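Long-range contact in regulatory protein E2 (Bovine papillomavirus type 1, PDB 2JEX), which regulates viral transcription and, through its interaction with the E1 protein, probably helps to initiate viral DNA replication: residues N129-T141 with A148-C160. The protein carries 1 engineered substitution. Numbering follows the deposited sequence.
Sequences NWYTVYSNLYMRT and AKAGADGTGLYYC
M139 lies over one face of the Y159 ring: its SD stands 4.3 Å from the ring centroid and 23° off the normal, a Met-aromatic contact displaced toward the rim. A bend at chi3 (-73°) carries the methyl out past the rim, where CE meets CE2 of Y159 at 3.5 Å and also nears CZ and OH. The neighbouring Y158 ring takes G151 O over one face and D153 N at its edge. The Y131 ring sends its hydroxyl to E176; L157 CD1 lies oblique to this ring, with Y131 CB its closest atom. Next to Y159, L137 crosses at about a right angle, its CD1 touching both Y159 CB and A150 CB. V133 splits its branches: CG1, anti to the backbone N, packs on A150 CB, while CG2 reaches past it to L157 CD2 (3.6 Å) on strand 157-161.

L137 and A148 form an antiparallel hydrogen-bonded pair, joined by L137 N to A148 O (2.7 Å, 154° at the hydrogen) and A148 N to L137 O (2.6 Å). At the corner, K149 CA makes a CA-H...O contact with S135 O (3.3 Å). N-terminal to it the strands diverge: the closest axis approach to 148-152 grows from 4.8 Å for 136-140 to 6.2 Å for 129-134. Within this transactivation domain, two backbone bonds thus hold L137 against A148 and satisfy their amides and carbonyls; apolar and sulfur-aromatic packing supplies the rest, with no side-chain hydrogen bond found between the segments.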
loop_
_atom_site.group_PDB
_atom_site.type_symbol
_atom_site.label_atom_id
_atom_site.label_comp_id
_atom_site.label_asym_id
_atom_site.label_seq_id
_atom_site.Cartn_x
_atom_site.Cartn_y
_atom_site.Cartn_z
ATOM N N ASN A 129 -11.713 13.949 12.426
ATOM C CA ASN A 129 -11.108 12.721 11.927
ATOM C C ASN A 129 -9.970 13.058 10.983
ATOM O O ASN A 129 -9.945 14.138 10.400
ATOM C CB ASN A 129 -12.136 11.833 11.226
ATOM C CG ASN A 129 -11.836 10.338 11.385
ATOM O OD1 ASN A 129 -12.456 9.511 10.730
ATOM N ND2 ASN A 129 -10.883 9.994 12.252
ATOM N N TRP A 130 -9.003 12.153 10.865
ATOM C CA TRP A 130 -7.842 12.420 10.034
ATOM C C TRP A 130 -7.528 11.299 9.049
ATOM O O TRP A 130 -7.802 10.138 9.311
ATOM C CB TRP A 130 -6.624 12.863 10.870
ATOM C CG TRP A 130 -6.303 12.047 12.097
ATOM C CD1 TRP A 130 -5.932 10.740 12.131
ATOM C CD2 TRP A 130 -6.284 12.502 13.463
ATOM N NE1 TRP A 130 -5.708 10.342 13.428
ATOM C CE2 TRP A 130 -5.919 11.404 14.265
ATOM C CE3 TRP A 130 -6.561 13.730 14.086
ATOM C CZ2 TRP A 130 -5.801 11.490 15.664
ATOM C CZ3 TRP A 130 -6.450 13.819 15.488
ATOM C CH2 TRP A 130 -6.068 12.700 16.255
ATOM N N TYR A 131 -7.009 11.686 7.885
ATOM C CA TYR A 131 -6.788 10.788 6.743
ATOM C C TYR A 131 -5.383 10.998 6.196
ATOM O O TYR A 131 -4.942 12.136 6.010
ATOM C CB TYR A 131 -7.827 11.060 5.642
ATOM C CG TYR A 131 -9.257 11.066 6.161
ATOM C CD1 TYR A 131 -9.800 12.201 6.760
ATOM C CD2 TYR A 131 -10.050 9.924 6.082
ATOM C CE1 TYR A 131 -11.095 12.196 7.269
ATOM C CE2 TYR A 131 -11.342 9.917 6.578
ATOM C CZ TYR A 131 -11.857 11.060 7.167
ATOM O OH TYR A 131 -13.139 11.051 7.656
ATOM N N THR A 132 -4.678 9.899 5.943
ATOM C CA THR A 132 -3.337 9.952 5.364
ATOM C C THR A 132 -3.453 9.942 3.848
ATOM O O THR A 132 -4.024 9.015 3.270
ATOM C CB THR A 132 -2.470 8.784 5.851
ATOM O OG1 THR A 132 -2.409 8.817 7.281
ATOM C CG2 THR A 132 -1.046 8.870 5.282
ATOM N N VAL A 133 -2.935 10.999 3.222
ATOM C CA VAL A 133 -2.963 11.153 1.767
ATOM C C VAL A 133 -1.536 11.159 1.218
ATOM O O VAL A 133 -0.628 11.710 1.834
ATOM C CB VAL A 133 -3.730 12.435 1.349
ATOM C CG1 VAL A 133 -3.825 12.565 -0.173
ATOM C CG2 VAL A 133 -5.125 12.410 1.940
ATOM N N TYR A 134 -1.349 10.531 0.062
ATOM C CA TYR A 134 -0.034 10.427 -0.572
ATOM C C TYR A 134 0.046 11.322 -1.802
ATOM O O TYR A 134 -0.823 11.270 -2.668
ATOM C CB TYR A 134 0.300 8.958 -0.893
ATOM C CG TYR A 134 0.481 8.132 0.365
ATOM C CD1 TYR A 134 -0.588 7.430 0.932
ATOM C CD2 TYR A 134 1.711 8.086 1.013
ATOM C CE1 TYR A 134 -0.430 6.688 2.103
ATOM C CE2 TYR A 134 1.878 7.352 2.185
ATOM C CZ TYR A 134 0.806 6.664 2.728
ATOM O OH TYR A 134 0.985 5.945 3.893
ATOM N N SER A 135 1.080 12.158 -1.862
ATOM C CA SER A 135 1.219 13.130 -2.946
ATOM C C SER A 135 1.609 12.468 -4.265
ATOM O O SER A 135 1.379 13.035 -5.340
ATOM C CB SER A 135 2.241 14.212 -2.579
ATOM O OG SER A 135 3.545 13.668 -2.425
ATOM N N ASN A 136 2.191 11.271 -4.172
ATOM C CA ASN A 136 2.696 10.562 -5.345
ATOM C C ASN A 136 2.169 9.138 -5.412
ATOM O O ASN A 136 2.420 8.326 -4.520
ATOM C CB ASN A 136 4.235 10.603 -5.392
ATOM C CG ASN A 136 4.789 12.036 -5.405
ATOM O OD1 ASN A 136 4.269 12.913 -6.098
ATOM N ND2 ASN A 136 5.842 12.272 -4.631
ATOM N N LEU A 137 1.415 8.858 -6.472
ATOM C CA LEU A 137 0.781 7.561 -6.666
ATOM C C LEU A 137 1.225 6.968 -7.989
ATOM O O LEU A 137 1.197 7.640 -9.022
ATOM C CB LEU A 137 -0.747 7.684 -6.654
ATOM C CG LEU A 137 -1.492 8.337 -5.482
ATOM C CD1 LEU A 137 -2.996 8.363 -5.751
ATOM C CD2 LEU A 137 -1.203 7.615 -4.182
ATOM N N TYR A 138 1.628 5.702 -7.946
ATOM C CA TYR A 138 2.110 4.997 -9.129
ATOM C C TYR A 138 1.173 3.833 -9.452
ATOM O O TYR A 138 1.157 2.818 -8.748
ATOM C CB TYR A 138 3.545 4.510 -8.910
ATOM C CG TYR A 138 4.498 5.598 -8.465
ATOM C CD1 TYR A 138 4.565 5.985 -7.123
ATOM C CD2 TYR A 138 5.331 6.241 -9.382
ATOM C CE1 TYR A 138 5.431 6.990 -6.703
ATOM C CE2 TYR A 138 6.210 7.249 -8.971
ATOM C CZ TYR A 138 6.250 7.616 -7.631
ATOM O OH TYR A 138 7.104 8.597 -7.207
ATOM N N MET A 139 0.389 3.998 -10.517
ATOM C CA MET A 139 -0.665 3.048 -10.864
ATOM C C MET A 139 -0.551 2.496 -12.279
ATOM O O MET A 139 -0.205 3.214 -13.217
ATOM C CB MET A 139 -2.057 3.658 -10.631
ATOM C CG MET A 139 -2.157 5.158 -10.876
ATOM S SD MET A 139 -3.633 5.913 -10.143
ATOM C CE MET A 139 -4.902 5.291 -11.257
ATOM N N ARG A 140 -0.841 1.205 -12.414
ATOM C CA ARG A 140 -0.836 0.549 -13.708
ATOM C C ARG A 140 -2.117 0.866 -14.467
ATOM O O ARG A 140 -3.222 0.636 -13.971
ATOM C CB ARG A 140 -0.651 -0.969 -13.567
ATOM C CG ARG A 140 -0.335 -1.669 -14.896
ATOM C CD ARG A 140 0.147 -3.105 -14.709
ATOM N NE ARG A 140 -0.931 -4.015 -14.310
ATOM C CZ ARG A 140 -0.759 -5.297 -13.994
ATOM N NH1 ARG A 140 0.454 -5.842 -14.021
ATOM N NH2 ARG A 140 -1.805 -6.039 -13.647
ATOM N N THR A 141 -1.938 1.429 -15.659
ATOM C CA THR A 141 -3.000 1.590 -16.648
ATOM C C THR A 141 -2.769 0.492 -17.683
ATOM O O THR A 141 -1.841 -0.311 -17.538
ATOM C CB THR A 141 -2.918 2.982 -17.331
ATOM O OG1 THR A 141 -2.543 3.977 -16.367
ATOM C CG2 THR A 141 -4.256 3.374 -17.960
ATOM N N ALA A 148 0.525 9.688 -10.555
ATOM C CA ALA A 148 -0.673 10.456 -10.263
ATOM C C ALA A 148 -0.480 11.196 -8.944
ATOM O O ALA A 148 0.285 10.762 -8.086
ATOM C CB ALA A 148 -1.890 9.546 -10.204
ATOM N N LYS A 149 -1.155 12.332 -8.802
ATOM C CA LYS A 149 -1.089 13.106 -7.570
ATOM C C LYS A 149 -2.416 13.007 -6.834
ATOM O O LYS A 149 -3.483 13.038 -7.445
ATOM C CB LYS A 149 -0.737 14.575 -7.864
ATOM C CG LYS A 149 0.764 14.865 -8.075
ATOM C CD LYS A 149 1.272 14.358 -9.431
ATOM C CE LYS A 149 2.646 14.930 -9.767
ATOM N NZ LYS A 149 3.002 14.679 -11.198
ATOM N N ALA A 150 -2.347 12.868 -5.521
ATOM C CA ALA A 150 -3.551 12.814 -4.710
ATOM C C ALA A 150 -3.683 14.053 -3.841
ATOM O O ALA A 150 -2.685 14.649 -3.422
ATOM C CB ALA A 150 -3.580 11.551 -3.851
ATOM N N GLY A 151 -4.929 14.437 -3.584
ATOM C CA GLY A 151 -5.223 15.557 -2.708
ATOM C C GLY A 151 -6.621 15.428 -2.157
ATOM O O GLY A 151 -7.307 14.450 -2.442
ATOM N N ALA A 152 -7.022 16.423 -1.371
ATOM C CA ALA A 152 -8.360 16.528 -0.813
ATOM C C ALA A 152 -8.976 17.900 -1.100
ATOM O O ALA A 152 -8.272 18.919 -1.157
ATOM C CB ALA A 152 -8.321 16.288 0.678
ATOM N N ASP A 153 -10.291 17.913 -1.291
ATOM C CA ASP A 153 -11.046 19.153 -1.386
ATOM C C ASP A 153 -12.333 19.006 -0.572
ATOM O O ASP A 153 -12.392 18.171 0.328
ATOM C CB ASP A 153 -11.320 19.516 -2.849
ATOM C CG ASP A 153 -12.067 18.430 -3.602
ATOM O OD1 ASP A 153 -12.028 18.455 -4.847
ATOM O OD2 ASP A 153 -12.693 17.552 -2.965
ATOM N N GLY A 154 -13.352 19.806 -0.882
ATOM C CA GLY A 154 -14.631 19.758 -0.169
ATOM C C GLY A 154 -15.446 18.497 -0.407
ATOM O O GLY A 154 -16.326 18.164 0.383
ATOM N N THR A 155 -15.152 17.790 -1.492
ATOM C CA THR A 155 -15.908 16.605 -1.869
ATOM C C THR A 155 -15.302 15.330 -1.248
ATOM O O THR A 155 -16.023 14.490 -0.703
ATOM C CB THR A 155 -16.019 16.510 -3.415
ATOM O OG1 THR A 155 -16.659 17.690 -3.919
ATOM C CG2 THR A 155 -16.824 15.299 -3.849
ATOM N N GLY A 156 -13.981 15.202 -1.316
ATOM C CA GLY A 156 -13.314 14.019 -0.824
ATOM C C GLY A 156 -11.850 13.953 -1.188
ATOM O O GLY A 156 -11.221 14.957 -1.531
ATOM N N LEU A 157 -11.309 12.750 -1.091
ATOM C CA LEU A 157 -9.949 12.469 -1.504
ATOM C C LEU A 157 -10.014 11.951 -2.930
ATOM O O LEU A 157 -10.930 11.212 -3.291
ATOM C CB LEU A 157 -9.324 11.450 -0.563
ATOM C CG LEU A 157 -9.512 11.668 0.940
ATOM C CD1 LEU A 157 -9.144 10.391 1.712
ATOM C CD2 LEU A 157 -8.669 12.807 1.412
ATOM N N TYR A 158 -9.049 12.364 -3.741
ATOM C CA TYR A 158 -9.116 12.190 -5.188
ATOM C C TYR A 158 -7.707 12.099 -5.748
ATOM O O TYR A 158 -6.743 12.544 -5.115
ATOM C CB TYR A 158 -9.822 13.397 -5.834
ATOM C CG TYR A 158 -9.014 14.680 -5.740
ATOM C CD1 TYR A 158 -7.992 14.952 -6.654
ATOM C CD2 TYR A 158 -9.253 15.609 -4.727
ATOM C CE1 TYR A 158 -7.232 16.104 -6.563
ATOM C CE2 TYR A 158 -8.501 16.789 -4.634
ATOM C CZ TYR A 158 -7.493 17.024 -5.554
ATOM O OH TYR A 158 -6.735 18.167 -5.487
ATOM N N TYR A 159 -7.603 11.542 -6.948
ATOM C CA TYR A 159 -6.366 11.594 -7.722
ATOM C C TYR A 159 -6.700 12.089 -9.117
ATOM O O TYR A 159 -7.826 11.913 -9.585
ATOM C CB TYR A 159 -5.677 10.217 -7.771
ATOM C CG TYR A 159 -6.472 9.129 -8.472
ATOM C CD1 TYR A 159 -7.314 8.279 -7.750
ATOM C CD2 TYR A 159 -6.371 8.940 -9.851
ATOM C CE1 TYR A 159 -8.046 7.282 -8.376
ATOM C CE2 TYR A 159 -7.102 7.943 -10.492
ATOM C CZ TYR A 159 -7.936 7.115 -9.743
ATOM O OH TYR A 159 -8.663 6.123 -10.366
ATOM N N CYS A 160 -5.729 12.714 -9.775
ATOM C CA CYS A 160 -5.916 13.150 -11.160
ATOM C C CYS A 160 -4.909 12.542 -12.133
ATOM O O CYS A 160 -3.744 12.318 -11.787
ATOM C CB CYS A 160 -5.963 14.680 -11.287
ATOM S SG CYS A 160 -5.164 15.619 -9.967
#